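PDB 5MKC: cell wall surface anchor family protein (Jo),Cell wall surface anchor family protein (In) from Streptococcus pneumoniae, which derives from a pneumococcal pilus adhesin and serves as a protein-welding pair, its Jo and In parts associating autocatalytically through a covalent isopeptide bond. Local coordinates for residues 31-36 with 46-51; 205-210 with 218-223; 114-119 with 190-195. One frame throughout, in Å; residues are numbered along the deposited sequence.

Contact 1: residues 31-36 with 46-51. With SO4 (sulfate ion), chain I.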
ATOM      1  N   TYR A  31       8.936   7.535  12.434  1.00 41.21           N
ATOM      2  CA  TYR A  31       9.736   7.099  11.293  1.00 37.74           C
ATOM      3  C   TYR A  31      10.181   8.323  10.504  1.00 40.08           C
ATOM      4  O   TYR A  31       9.475   9.310  10.451  1.00 38.97           O
ATOM      5  CB  TYR A  31       8.974   6.136  10.401  1.00 37.86           C
ATOM      6  CG  TYR A  31       7.621   6.610   9.897  1.00 36.54           C
ATOM      7  CD1 TYR A  31       7.501   7.300   8.708  1.00 39.02           C
ATOM      8  CD2 TYR A  31       6.446   6.300  10.590  1.00 38.44           C
ATOM      9  CE1 TYR A  31       6.253   7.703   8.222  1.00 38.57           C
ATOM     10  CE2 TYR A  31       5.206   6.721  10.120  1.00 39.63           C
ATOM     11  CZ  TYR A  31       5.114   7.419   8.929  1.00 37.39           C
ATOM     12  OH  TYR A  31       3.882   7.820   8.454  1.00 38.68           O
ATOM     13  N   GLN A  32      11.381   8.278   9.947  1.00 38.62           N
ATOM     14  CA  GLN A  32      11.913   9.401   9.206  1.00 36.05           C
ATOM     15  C   GLN A  32      11.287   9.434   7.823  1.00 36.19           C
ATOM     16  O   GLN A  32      10.886   8.389   7.298  1.00 34.31           O
ATOM     17  CB  GLN A  32      13.435   9.277   9.082  1.00 42.25           C
ATOM     18  CG  GLN A  32      14.154   9.087  10.418  1.00 43.37           C
ATOM     19  CD  GLN A  32      13.782  10.156  11.468  1.00 47.31           C
ATOM     20  OE1 GLN A  32      13.193   9.838  12.545  1.00 44.70           O
ATOM     21  NE2 GLN A  32      14.074  11.422  11.144  1.00 48.32           N
ATOM     22  N   ILE A  33      11.179  10.625   7.240  1.00 37.71           N
ATOM     23  CA  ILE A  33      10.739  10.745   5.851  1.00 40.05           C
ATOM     24  C   ILE A  33      11.698  11.620   5.085  1.00 39.71           C
ATOM     25  O   ILE A  33      12.216  12.554   5.636  1.00 50.09           O
ATOM     26  CB  ILE A  33       9.311  11.301   5.694  1.00 43.19           C
ATOM     27  CG1 ILE A  33       9.198  12.689   6.302  1.00 47.71           C
ATOM     28  CG2 ILE A  33       8.279  10.361   6.289  1.00 41.34           C
ATOM     29  CD1 ILE A  33       7.764  13.143   6.427  1.00 50.35           C
ATOM     30  N   ILE A  34      11.930  11.291   3.814  1.00 41.98           N
ATOM     31  CA  ILE A  34      12.915  11.984   2.986  1.00 47.35           C
ATOM     32  C   ILE A  34      12.445  12.159   1.537  1.00 43.59           C
ATOM     33  O   ILE A  34      11.465  11.562   1.121  1.00 38.54           O
ATOM     34  CB  ILE A  34      14.257  11.242   2.976  1.00 48.76           C
ATOM     35  CG1 ILE A  34      14.108   9.907   2.238  1.00 53.47           C
ATOM     36  CG2 ILE A  34      14.766  11.062   4.409  1.00 54.07           C
ATOM     37  CD1 ILE A  34      15.432   9.261   1.904  1.00 58.01           C
ATOM     38  N   LYS A  35      13.165  12.998   0.806  1.00 39.82           N
ATOM     39  CA  LYS A  35      12.844  13.397  -0.547  1.00 43.46           C
ATOM     40  C   LYS A  35      12.679  12.180  -1.414  1.00 45.61           C
ATOM     41  O   LYS A  35      13.444  11.223  -1.293  1.00 50.73           O
ATOM     42  CB  LYS A  35      13.956  14.283  -1.110  1.00 51.34           C
ATOM     43  CG  LYS A  35      14.088  14.289  -2.627  1.00 65.41           C
ATOM     44  CD  LYS A  35      14.435  15.669  -3.200  1.00 81.37           C
ATOM     45  CE  LYS A  35      15.853  15.739  -3.743  1.00 87.89           C
ATOM     46  NZ  LYS A  35      15.913  15.554  -5.217  1.00 86.60           N
ATOM     47  N   VAL A  36      11.656  12.227  -2.265  1.00 44.46           N
ATOM     48  CA  VAL A  36      11.420  11.234  -3.299  1.00 50.02           C
ATOM     49  C   VAL A  36      12.163  11.618  -4.568  1.00 52.47           C
ATOM     50  O   VAL A  36      12.102  12.772  -5.010  1.00 51.71           O
ATOM     51  CB  VAL A  36       9.910  11.160  -3.617  1.00 46.87           C
ATOM     52  CG1 VAL A  36       9.668  10.333  -4.850  1.00 48.54           C
ATOM     53  CG2 VAL A  36       9.145  10.603  -2.409  1.00 49.27           C
ATOM     54  N   LYS A  46       8.673  17.971  -3.858  1.00 47.28           N
ATOM     55  CA  LYS A  46       7.219  17.921  -3.726  1.00 47.49           C
ATOM     56  C   LYS A  46       6.709  16.623  -3.093  1.00 44.37           C
ATOM     57  O   LYS A  46       5.513  16.480  -2.829  1.00 44.92           O
ATOM     58  CB  LYS A  46       6.579  18.093  -5.094  1.00 48.25           C
ATOM     59  CG  LYS A  46       6.742  19.488  -5.665  1.00 48.54           C
ATOM     60  CD  LYS A  46       6.227  19.595  -7.095  1.00 53.82           C
ATOM     61  CE  LYS A  46       4.791  19.111  -7.224  1.00 52.48           C
ATOM     62  NZ  LYS A  46       4.115  19.713  -8.401  1.00 53.36           N
ATOM     63  N   ALA A  47       7.598  15.681  -2.834  1.00 42.87           N
ATOM     64  CA  ALA A  47       7.160  14.401  -2.270  1.00 44.30           C
ATOM     65  C   ALA A  47       8.156  13.800  -1.288  1.00 40.80           C
ATOM     66  O   ALA A  47       9.366  13.959  -1.442  1.00 43.13           O
ATOM     67  CB  ALA A  47       6.848  13.414  -3.378  1.00 40.32           C
ATOM     68  N   LEU A  48       7.622  13.112  -0.286  1.00 44.09           N
ATOM     69  CA  LEU A  48       8.428  12.530   0.788  1.00 39.34           C
ATOM     70  C   LEU A  48       8.021  11.085   1.044  1.00 39.40           C
ATOM     71  O   LEU A  48       6.836  10.774   1.074  1.00 38.68           O
ATOM     72  CB  LEU A  48       8.224  13.332   2.072  1.00 38.24           C
ATOM     73  CG  LEU A  48       8.542  14.830   1.998  1.00 41.92           C
ATOM     74  CD1 LEU A  48       8.060  15.558   3.243  1.00 42.49           C
ATOM     75  CD2 LEU A  48      10.034  15.020   1.853  1.00 41.45           C
ATOM     76  N   ASN A  49       9.017  10.220   1.223  1.00 35.69           N
ATOM     77  CA  ASN A  49       8.802   8.798   1.499  1.00 34.75           C
ATOM     78  C   ASN A  49       9.387   8.448   2.865  1.00 38.87           C
ATOM     79  O   ASN A  49      10.401   9.022   3.278  1.00 41.25           O
ATOM     80  CB  ASN A  49       9.551   7.938   0.487  1.00 32.32           C
ATOM     81  CG  ASN A  49       8.669   7.444  -0.644  1.00 33.57           C
ATOM     82  OD1 ASN A  49       7.453   7.373  -0.534  1.00 34.27           O
ATOM     83  ND2 ASN A  49       9.297   7.069  -1.736  1.00 32.10           N
ATOM     84  N   PRO A  50       8.788   7.471   3.547  1.00 35.51           N
ATOM     85  CA  PRO A  50       9.384   6.929   4.742  1.00 38.86           C
ATOM     86  C   PRO A  50      10.770   6.369   4.435  1.00 34.73           C
ATOM     87  O   PRO A  50      10.990   5.879   3.338  1.00 37.37           O
ATOM     88  CB  PRO A  50       8.433   5.780   5.134  1.00 40.98           C
ATOM     89  CG  PRO A  50       7.235   5.908   4.290  1.00 37.93           C
ATOM     90  CD  PRO A  50       7.584   6.737   3.116  1.00 37.36           C
ATOM     91  N   ASN A  51      11.674   6.438   5.401  1.00 35.55           N
ATOM     92  CA  ASN A  51      13.058   5.992   5.235  1.00 37.66           C
ATOM     93  C   ASN A  51      13.533   5.303   6.508  1.00 40.36           C
ATOM     94  O   ASN A  51      13.908   5.966   7.471  1.00 43.87           O
ATOM     95  CB  ASN A  51      13.952   7.184   4.949  1.00 41.29           C
ATOM     96  CG  ASN A  51      15.406   6.808   4.809  1.00 44.16           C
ATOM     97  OD1 ASN A  51      16.280   7.451   5.381  1.00 47.17           O
ATOM     98  ND2 ASN A  51      15.670   5.790   4.040  1.00 44.79           N
TER
HETATM   99  S   SO4 I 803      15.295  14.912  -8.420  1.00 75.41           S
HETATM  100  O1  SO4 I 803      15.998  15.960  -7.646  1.00 72.40           O
HETATM  101  O2  SO4 I 803      13.999  15.435  -8.924  1.00 80.17           O
HETATM  102  O3  SO4 I 803      16.108  14.478  -9.579  1.00 85.07           O
HETATM  103  O4  SO4 I 803      15.079  13.745  -7.528  1.00103.86           O
HETATM  104  O   HOH W   1      12.857   5.660  10.128  1.00 39.89           O
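V36 sets its CG2 methyl between A47 and N49, at the end of an antiparallel strand pair built by 31-36 and 46-51 within the N-terminal part of the fusion. V36 CG2 lies 3.8 Å from A47 CB and 3.6 Å from N49 ND2, which puts it against the side-chain amide of N49. On the face that carries I34 and N49, the ethyl arm of I34 also reaches obliquely over N51, with CD1 3.8 Å from N51 CG; its CG1 sits between backbone N and carbonyl carbon (chi1 68°), and the arm is extended beyond. Across the sheet, I33 and P50 share the other face. I33 CD1 meets L48 CD1 at 4.0 Å, and Y31 lies alongside P50, touching its CB with CD1 at the same separation.

The backbone holds these groups in place. I34 and N49 form a hydrogen-bonded pair, each NH reaching the other's carbonyl, and V36 N adds a bond to A47 O. P50 falls in a non-hydrogen-bonded pair with I33, so its missing N-H costs this strand pair nothing.

Farther out, N49 OD1 accepts from I66 N, fixing the amide that V36 packs against, and Y31 OH is bonded to I225 N. I66 of strand 60-69 also packs on V36 and A47, while K227 touches I33. K35 points away from the partner strand and gives a weak bond to a sulfate, probably from the crystallisation liquor. At the Q32 end a water bridges the strands, accepting from Q32 N at 3.0 Å and donating to N51 O at 2.9 Å.

Contact 2: residues 205-210 with 218-223; sequences NGRTTL and NTVRDF. With SO4 (sulfate ion), chain H.
R207 and D222 cross at about a right angle, yet their flat ends lie nearly coplanar, 24° apart, in a side-on salt bridge. R207 NE gives a nearly straight bond to the syn lone pair of D222 OD1 at 2.8 Å, while NH2 reaches D222 OD2 at 3.0 Å. The arginine gets there fully stretched, CG anti to the backbone N (chi1 -173°). NH2 also donates to O3 of a sulfate, and V220 CG2 lies over one face of the guanidinium. The same V220 CG2 is pressed to 3.5 Å from T209 CG2, tighter than usual for two methyls.

F223 is directed instead into the interior. The T208 side chain crosses F223 obliquely, its CG2 3.7 Å from F223 CD2; T208 O sits at the ring edge, and L62, L81 and V83 pack around the phenyl. Backbone bonds between L210 and R221, and from F223 N to T208 O, make this a beta hairpin in the In part, at the margin of a five-stranded antiparallel sheet.

T208 OG1, bonded to G206 O, also meets K64 NZ, which is covalently joined to N205 CG in the isopeptide cross-link. A water accepts from T208 N and lies beside D222 OD1 and F223 O. With bonds from both NE and NH2 of R207 and this water as a further polar partner, the negative charge of the D222 carboxylate is probably well compensated.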
ATOM      1  N   ASN A 205      -2.206   8.622   2.209  1.00 37.16           N
ATOM      2  CA  ASN A 205      -3.183   7.676   2.728  1.00 38.34           C
ATOM      3  C   ASN A 205      -3.688   8.128   4.100  1.00 40.81           C
ATOM      4  O   ASN A 205      -2.983   8.834   4.842  1.00 36.44           O
ATOM      5  CB  ASN A 205      -2.598   6.249   2.862  1.00 35.47           C
ATOM      6  CG  ASN A 205      -1.546   5.924   1.827  1.00 34.80           C
ATOM      7  OD1 ASN A 205      -1.573   6.352   0.684  1.00 43.79           O
ATOM      8  N   GLY A 206      -4.887   7.681   4.460  1.00 42.01           N
ATOM      9  CA  GLY A 206      -5.274   7.651   5.867  1.00 42.06           C
ATOM     10  C   GLY A 206      -4.521   6.556   6.602  1.00 36.41           C
ATOM     11  O   GLY A 206      -3.540   5.989   6.097  1.00 43.85           O
ATOM     12  N   ARG A 207      -4.981   6.222   7.785  1.00 38.82           N
ATOM     13  CA  ARG A 207      -4.295   5.177   8.549  1.00 39.15           C
ATOM     14  C   ARG A 207      -4.370   3.870   7.750  1.00 38.08           C
ATOM     15  O   ARG A 207      -5.433   3.385   7.435  1.00 39.16           O
ATOM     16  CB  ARG A 207      -4.925   4.992   9.912  1.00 38.32           C
ATOM     17  CG  ARG A 207      -4.132   4.040  10.775  1.00 40.61           C
ATOM     18  CD  ARG A 207      -4.775   3.651  12.093  1.00 40.42           C
ATOM     19  NE  ARG A 207      -3.845   2.776  12.817  1.00 43.56           N
ATOM     20  CZ  ARG A 207      -4.089   2.193  13.982  1.00 45.30           C
ATOM     21  NH1 ARG A 207      -5.246   2.384  14.579  1.00 42.05           N
ATOM     22  NH2 ARG A 207      -3.163   1.433  14.561  1.00 44.47           N
ATOM     23  N   THR A 208      -3.208   3.327   7.427  1.00 37.30           N
ATOM     24  CA  THR A 208      -3.091   2.178   6.556  1.00 35.77           C
ATOM     25  C   THR A 208      -2.578   0.993   7.353  1.00 34.50           C
ATOM     26  O   THR A 208      -1.526   1.065   7.985  1.00 37.94           O
ATOM     27  CB  THR A 208      -2.156   2.504   5.366  1.00 36.62           C
ATOM     28  OG1 THR A 208      -2.619   3.699   4.707  1.00 34.73           O
ATOM     29  CG2 THR A 208      -2.137   1.364   4.377  1.00 38.22           C
ATOM     30  N   THR A 209      -3.325  -0.100   7.350  1.00 33.22           N
ATOM     31  CA  THR A 209      -3.056  -1.194   8.304  1.00 33.35           C
ATOM     32  C   THR A 209      -3.061  -2.561   7.666  1.00 32.05           C
ATOM     33  O   THR A 209      -3.713  -2.786   6.661  1.00 34.50           O
ATOM     34  CB  THR A 209      -4.106  -1.259   9.433  1.00 35.83           C
ATOM     35  OG1 THR A 209      -5.414  -1.467   8.853  1.00 38.86           O
ATOM     36  CG2 THR A 209      -4.109   0.004  10.216  1.00 36.44           C
ATOM     37  N   LEU A 210      -2.331  -3.474   8.291  1.00 33.26           N
ATOM     38  CA  LEU A 210      -2.451  -4.912   8.053  1.00 35.78           C
ATOM     39  C   LEU A 210      -3.041  -5.574   9.309  1.00 34.03           C
ATOM     40  O   LEU A 210      -2.532  -5.359  10.412  1.00 37.94           O
ATOM     41  CB  LEU A 210      -1.073  -5.520   7.781  1.00 36.17           C
ATOM     42  CG  LEU A 210      -1.063  -7.057   7.733  1.00 37.25           C
ATOM     43  CD1 LEU A 210      -1.822  -7.593   6.534  1.00 35.82           C
ATOM     44  CD2 LEU A 210       0.359  -7.614   7.714  1.00 40.55           C
ATOM     45  N   ASN A 218      -8.048  -8.151  16.984  1.00 52.66           N
ATOM     46  CA  ASN A 218      -7.528  -6.868  17.466  1.00 53.64           C
ATOM     47  C   ASN A 218      -6.058  -6.574  17.149  1.00 47.10           C
ATOM     48  O   ASN A 218      -5.579  -5.516  17.503  1.00 46.19           O
ATOM     49  CB  ASN A 218      -7.679  -6.790  18.986  1.00 65.69           C
ATOM     50  CG  ASN A 218      -9.104  -6.897  19.435  1.00 68.76           C
ATOM     51  OD1 ASN A 218      -9.421  -7.722  20.287  1.00 80.16           O
ATOM     52  ND2 ASN A 218      -9.969  -6.058  18.888  1.00 63.60           N
ATOM     53  N   THR A 219      -5.338  -7.501  16.526  1.00 44.66           N
ATOM     54  CA  THR A 219      -3.952  -7.256  16.139  1.00 41.81           C
ATOM     55  C   THR A 219      -3.876  -6.506  14.829  1.00 42.05           C
ATOM     56  O   THR A 219      -4.289  -7.008  13.781  1.00 41.60           O
ATOM     57  CB  THR A 219      -3.164  -8.568  15.979  1.00 43.34           C
ATOM     58  OG1 THR A 219      -3.192  -9.267  17.200  1.00 39.11           O
ATOM     59  CG2 THR A 219      -1.718  -8.337  15.610  1.00 44.54           C
ATOM     60  N   VAL A 220      -3.306  -5.307  14.916  1.00 41.46           N
ATOM     61  CA  VAL A 220      -3.184  -4.410  13.798  1.00 39.78           C
ATOM     62  C   VAL A 220      -1.742  -3.868  13.698  1.00 40.45           C
ATOM     63  O   VAL A 220      -1.093  -3.562  14.713  1.00 36.88           O
ATOM     64  CB  VAL A 220      -4.194  -3.253  13.950  1.00 41.10           C
ATOM     65  CG1 VAL A 220      -3.942  -2.462  15.206  1.00 42.65           C
ATOM     66  CG2 VAL A 220      -4.099  -2.321  12.788  1.00 43.27           C
ATOM     67  N   ARG A 221      -1.250  -3.749  12.461  1.00 39.40           N
ATOM     68  CA  ARG A 221       0.083  -3.198  12.193  1.00 39.49           C
ATOM     69  C   ARG A 221       0.008  -2.089  11.165  1.00 36.64           C
ATOM     70  O   ARG A 221      -0.529  -2.277  10.064  1.00 36.52           O
ATOM     71  CB  ARG A 221       0.998  -4.262  11.623  1.00 36.65           C
ATOM     72  CG  ARG A 221       0.996  -5.579  12.360  1.00 38.91           C
ATOM     73  CD  ARG A 221       1.679  -5.439  13.705  1.00 44.73           C
ATOM     74  NE  ARG A 221       1.732  -6.726  14.387  1.00 38.51           N
ATOM     75  CZ  ARG A 221       1.838  -6.862  15.700  1.00 41.09           C
ATOM     76  NH1 ARG A 221       1.886  -5.797  16.510  1.00 39.44           N
ATOM     77  NH2 ARG A 221       1.835  -8.072  16.221  1.00 37.75           N
ATOM     78  N   ASP A 222       0.592  -0.948  11.493  1.00 38.37           N
ATOM     79  CA  ASP A 222       0.579   0.203  10.583  1.00 38.32           C
ATOM     80  C   ASP A 222       1.662   0.150   9.508  1.00 38.22           C
ATOM     81  O   ASP A 222       2.794  -0.259   9.768  1.00 33.37           O
ATOM     82  CB  ASP A 222       0.772   1.467  11.387  1.00 41.86           C
ATOM     83  CG  ASP A 222      -0.467   1.861  12.148  1.00 42.55           C
ATOM     84  OD1 ASP A 222      -1.429   2.288  11.481  1.00 40.24           O
ATOM     85  OD2 ASP A 222      -0.470   1.754  13.385  1.00 41.36           O
ATOM     86  N   PHE A 223       1.278   0.536   8.294  1.00 34.15           N
ATOM     87  CA  PHE A 223       2.203   0.916   7.233  1.00 33.21           C
ATOM     88  C   PHE A 223       2.587   2.392   7.450  1.00 32.79           C
ATOM     89  O   PHE A 223       1.763   3.187   7.901  1.00 34.24           O
ATOM     90  CB  PHE A 223       1.507   0.850   5.874  1.00 34.03           C
ATOM     91  CG  PHE A 223       1.186  -0.535   5.385  1.00 34.26           C
ATOM     92  CD1 PHE A 223       1.943  -1.111   4.387  1.00 31.35           C
ATOM     93  CD2 PHE A 223       0.059  -1.208   5.820  1.00 41.82           C
ATOM     94  CE1 PHE A 223       1.644  -2.367   3.892  1.00 33.29           C
ATOM     95  CE2 PHE A 223      -0.281  -2.460   5.305  1.00 37.51           C
ATOM     96  CZ  PHE A 223       0.521  -3.047   4.350  1.00 35.48           C
TER
HETATM   97  S   SO4 H 802      -5.093   0.332  17.919  1.00110.30           S
HETATM   98  O1  SO4 H 802      -6.163  -0.099  16.985  1.00 82.42           O
HETATM   99  O2  SO4 H 802      -5.348   1.723  18.360  1.00127.88           O
HETATM  100  O3  SO4 H 802      -3.763   0.250  17.259  1.00 68.12           O
HETATM  101  O4  SO4 H 802      -5.116  -0.550  19.108  1.00138.93           O
HETATM  102  O   HOH W   2      -0.864   3.816   9.260  1.00 41.19           O

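Contact 3: residues 114-119 with 190-195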
ATOM      1  N   GLU A 114      -6.969  12.572   2.815  1.00 41.89           N
ATOM      2  CA  GLU A 114      -7.769  13.743   2.499  1.00 49.00           C
ATOM      3  C   GLU A 114      -7.118  14.445   1.293  1.00 51.46           C
ATOM      4  O   GLU A 114      -5.884  14.586   1.227  1.00 48.22           O
ATOM      5  CB  GLU A 114      -7.791  14.661   3.714  1.00 57.79           C
ATOM      6  CG  GLU A 114      -8.758  15.818   3.643  1.00 71.17           C
ATOM      7  CD  GLU A 114      -8.476  16.872   4.724  1.00 89.79           C
ATOM      8  OE1 GLU A 114      -7.968  16.487   5.806  1.00 93.70           O
ATOM      9  OE2 GLU A 114      -8.750  18.088   4.496  1.00 85.94           O
ATOM     10  N   LEU A 115      -7.944  14.834   0.329  1.00 39.07           N
ATOM     11  CA  LEU A 115      -7.482  15.490  -0.900  1.00 46.38           C
ATOM     12  C   LEU A 115      -6.621  14.624  -1.814  1.00 42.45           C
ATOM     13  O   LEU A 115      -5.920  15.146  -2.688  1.00 40.95           O
ATOM     14  CB  LEU A 115      -6.749  16.807  -0.607  1.00 54.12           C
ATOM     15  CG  LEU A 115      -7.542  17.958   0.042  1.00 60.33           C
ATOM     16  CD1 LEU A 115      -6.958  19.292  -0.371  1.00 66.26           C
ATOM     17  CD2 LEU A 115      -9.005  17.956  -0.336  1.00 59.81           C
ATOM     18  N   ILE A 116      -6.676  13.307  -1.639  1.00 41.02           N
ATOM     19  CA  ILE A 116      -5.971  12.371  -2.524  1.00 40.17           C
ATOM     20  C   ILE A 116      -6.990  11.595  -3.339  1.00 41.81           C
ATOM     21  O   ILE A 116      -7.798  10.880  -2.785  1.00 41.67           O
ATOM     22  CB  ILE A 116      -5.102  11.384  -1.728  1.00 41.43           C
ATOM     23  CG1 ILE A 116      -4.102  12.137  -0.839  1.00 43.49           C
ATOM     24  CG2 ILE A 116      -4.365  10.411  -2.663  1.00 43.90           C
ATOM     25  CD1 ILE A 116      -3.083  12.957  -1.606  1.00 47.36           C
ATOM     26  N   ASP A 117      -6.953  11.750  -4.663  1.00 50.48           N
ATOM     27  CA  ASP A 117      -7.885  11.064  -5.560  1.00 41.80           C
ATOM     28  C   ASP A 117      -7.242   9.839  -6.220  1.00 41.56           C
ATOM     29  O   ASP A 117      -6.227   9.920  -6.926  1.00 42.63           O
ATOM     30  CB  ASP A 117      -8.381  12.034  -6.621  1.00 41.62           C
ATOM     31  CG  ASP A 117      -9.128  13.220  -6.019  1.00 44.58           C
ATOM     32  OD1 ASP A 117      -9.930  13.024  -5.075  1.00 50.71           O
ATOM     33  OD2 ASP A 117      -8.927  14.352  -6.489  1.00 50.32           O
ATOM     34  N   LEU A 118      -7.845   8.693  -5.966  1.00 36.38           N
ATOM     35  CA  LEU A 118      -7.420   7.451  -6.579  1.00 39.81           C
ATOM     36  C   LEU A 118      -7.736   7.524  -8.071  1.00 42.54           C
ATOM     37  O   LEU A 118      -8.798   8.022  -8.454  1.00 40.68           O
ATOM     38  CB  LEU A 118      -8.198   6.300  -5.932  1.00 36.08           C
ATOM     39  CG  LEU A 118      -7.825   4.891  -6.380  1.00 37.93           C
ATOM     40  CD1 LEU A 118      -6.354   4.575  -6.140  1.00 36.28           C
ATOM     41  CD2 LEU A 118      -8.688   3.892  -5.624  1.00 38.43           C
ATOM     42  N   GLN A 119      -6.843   7.037  -8.927  1.00 43.57           N
ATOM     43  CA  GLN A 119      -7.136   7.077 -10.354  1.00 47.87           C
ATOM     44  C   GLN A 119      -7.992   5.899 -10.741  1.00 43.70           C
ATOM     45  O   GLN A 119      -7.627   4.754 -10.490  1.00 43.20           O
ATOM     46  CB  GLN A 119      -5.857   7.108 -11.191  1.00 53.40           C
ATOM     47  CG  GLN A 119      -4.949   8.269 -10.834  1.00 61.44           C
ATOM     48  CD  GLN A 119      -5.621   9.629 -10.931  1.00 65.30           C
ATOM     49  OE1 GLN A 119      -6.335  10.089 -10.016  1.00 61.78           O
ATOM     50  NE2 GLN A 119      -5.351  10.303 -12.032  1.00 72.43           N
ATOM     51  N   VAL A 190      -2.373   7.762  -7.849  1.00 32.10           N
ATOM     52  CA  VAL A 190      -3.151   8.804  -7.193  1.00 34.57           C
ATOM     53  C   VAL A 190      -2.790  10.167  -7.759  1.00 34.59           C
ATOM     54  O   VAL A 190      -1.754  10.331  -8.419  1.00 39.29           O
ATOM     55  CB  VAL A 190      -2.884   8.853  -5.681  1.00 34.85           C
ATOM     56  CG1 VAL A 190      -3.161   7.511  -5.024  1.00 36.41           C
ATOM     57  CG2 VAL A 190      -1.448   9.295  -5.400  1.00 36.61           C
ATOM     58  N   ARG A 191      -3.618  11.148  -7.443  1.00 34.92           N
ATOM     59  CA  ARG A 191      -3.409  12.538  -7.845  1.00 37.66           C
ATOM     60  C   ARG A 191      -3.866  13.475  -6.725  1.00 39.14           C
ATOM     61  O   ARG A 191      -4.930  13.277  -6.110  1.00 40.10           O
ATOM     62  CB  ARG A 191      -4.207  12.843  -9.118  1.00 40.56           C
ATOM     63  CG  ARG A 191      -4.104  14.290  -9.583  1.00 42.35           C
ATOM     64  CD  ARG A 191      -4.840  14.493 -10.900  1.00 44.90           C
ATOM     65  NE  ARG A 191      -4.643  15.841 -11.422  1.00 47.77           N
ATOM     66  CZ  ARG A 191      -5.294  16.927 -10.996  1.00 51.37           C
ATOM     67  NH1 ARG A 191      -6.206  16.865 -10.033  1.00 50.46           N
ATOM     68  NH2 ARG A 191      -5.000  18.099 -11.526  1.00 53.54           N
ATOM     69  N   LEU A 192      -3.075  14.518  -6.477  1.00 40.54           N
ATOM     70  CA  LEU A 192      -3.470  15.539  -5.505  1.00 40.67           C
ATOM     71  C   LEU A 192      -4.663  16.306  -6.029  1.00 40.66           C
ATOM     72  O   LEU A 192      -4.657  16.748  -7.159  1.00 45.83           O
ATOM     73  CB  LEU A 192      -2.317  16.494  -5.218  1.00 41.87           C
ATOM     74  CG  LEU A 192      -2.545  17.523  -4.098  1.00 40.96           C
ATOM     75  CD1 LEU A 192      -2.801  16.826  -2.766  1.00 37.87           C
ATOM     76  CD2 LEU A 192      -1.342  18.443  -4.018  1.00 45.16           C
ATOM     77  N   ASN A 193      -5.704  16.433  -5.214  1.00 43.07           N
ATOM     78  CA  ASN A 193      -6.911  17.186  -5.610  1.00 44.78           C
ATOM     79  C   ASN A 193      -6.608  18.656  -5.824  1.00 43.13           C
ATOM     80  O   ASN A 193      -5.806  19.232  -5.095  1.00 44.53           O
ATOM     81  CB  ASN A 193      -7.972  17.060  -4.513  1.00 45.76           C
ATOM     82  CG  ASN A 193      -9.293  17.685  -4.898  1.00 47.26           C
ATOM     83  OD1 ASN A 193      -9.589  18.810  -4.533  1.00 45.39           O
ATOM     84  ND2 ASN A 193     -10.083  16.958  -5.645  1.00 48.18           N
ATOM     85  N   ASP A 194      -7.324  19.291  -6.747  1.00 48.72           N
ATOM     86  CA  ASP A 194      -7.104  20.710  -7.051  1.00 51.17           C
ATOM     87  C   ASP A 194      -7.353  21.676  -5.895  1.00 50.67           C
ATOM     88  O   ASP A 194      -6.935  22.810  -5.950  1.00 54.08           O
ATOM     89  CB  ASP A 194      -7.941  21.116  -8.257  1.00 55.69           C
ATOM     90  CG  ASP A 194      -7.406  20.527  -9.561  1.00 59.96           C
ATOM     91  OD1 ASP A 194      -6.294  19.968  -9.574  1.00 65.68           O
ATOM     92  OD2 ASP A 194      -8.103  20.611 -10.585  1.00 66.22           O
ATOM     93  N   GLU A 195      -8.018  21.235  -4.836  1.00 50.21           N
ATOM     94  CA  GLU A 195      -8.343  22.144  -3.719  1.00 51.87           C
ATOM     95  C   GLU A 195      -7.219  22.181  -2.688  1.00 49.05           C
ATOM     96  O   GLU A 195      -7.400  22.690  -1.576  1.00 47.79           O
ATOM     97  CB  GLU A 195      -9.667  21.770  -3.036  1.00 53.44           C
ATOM     98  CG  GLU A 195     -10.886  21.792  -3.937  1.00 54.21           C
ATOM     99  CD  GLU A 195     -11.037  23.069  -4.752  1.00 66.76           C
ATOM    100  OE1 GLU A 195     -10.673  24.170  -4.280  1.00 64.98           O
ATOM    101  OE2 GLU A 195     -11.528  22.966  -5.892  1.00 80.32           O
TER
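N193 N donates to L115 O at 2.8 Å, extending the ladder one step beyond the regular strands, where D117 and R191 form a hydrogen-bonded pair. Within its own segment R191 closes end-on upon a single oxygen, D194 OD1: NH2 comes to its syn lone pair at 3.0 Å, and NH1 approaches from above the carboxylate plane at 3.1 Å. The third nitrogen, NE, makes a salt bridge to D74, so the guanidinium is held from two directions. The R191 chain is extended from CG to NE and carries its guanidinium away from segment 114-119.

Just past the strand end, N193 reaches back to D117. N193 ND2 donates to the syn lone pair of D117 OD2 at 3.0 Å, almost straight and within its own amide plane, although carboxylate and amide planes stand 80° apart. The other end of that amide is used too: N193 OD1 accepts from E195 N at 2.9 Å, an Asx turn that lets the chain bend away after strand 190-192.

The other face, with I116, L118, V190 and L192, is apolar. I116 CG2 rests 3.7 Å from V190 CB, and I116 CD1 meets L192 CD1 at 4.0 Å; L192 has its CG turned beside its own carbonyl carbon, which carries CD1 toward I116. I228 and Y202 lie against this apolar patch. L115, whose backbone takes a positive phi, sends CD1 to within 3.6 Å of E195 O, lying over the turn.

A short strand 116-118 is thus laid beside the end of strand 183-192, an antiparallel pairing consistent with the Ig-like domain assigned to this In region.

In the fold
From the N terminus, contact 1 comes first: it closes the short excursion 37-45 in the Jo part and ties strand 29-35 to strand 44-57. Contact 3 opens later, in the In part, and spans the 70 residues 120-189 before strand 183-192 returns to strand 116-118. Contact 2 follows, closing the hairpin across 211-217. The three lie in series; none nests in or crosses another. Their centres sit about 19 to 21 Å apart, without touching. The fold bridges them through other strands: 227-228 pairs with 44-57, 183-192 pairs with 76-89, and the N205-K64 covalent link joins the segment of contact 2 to strand 60-69.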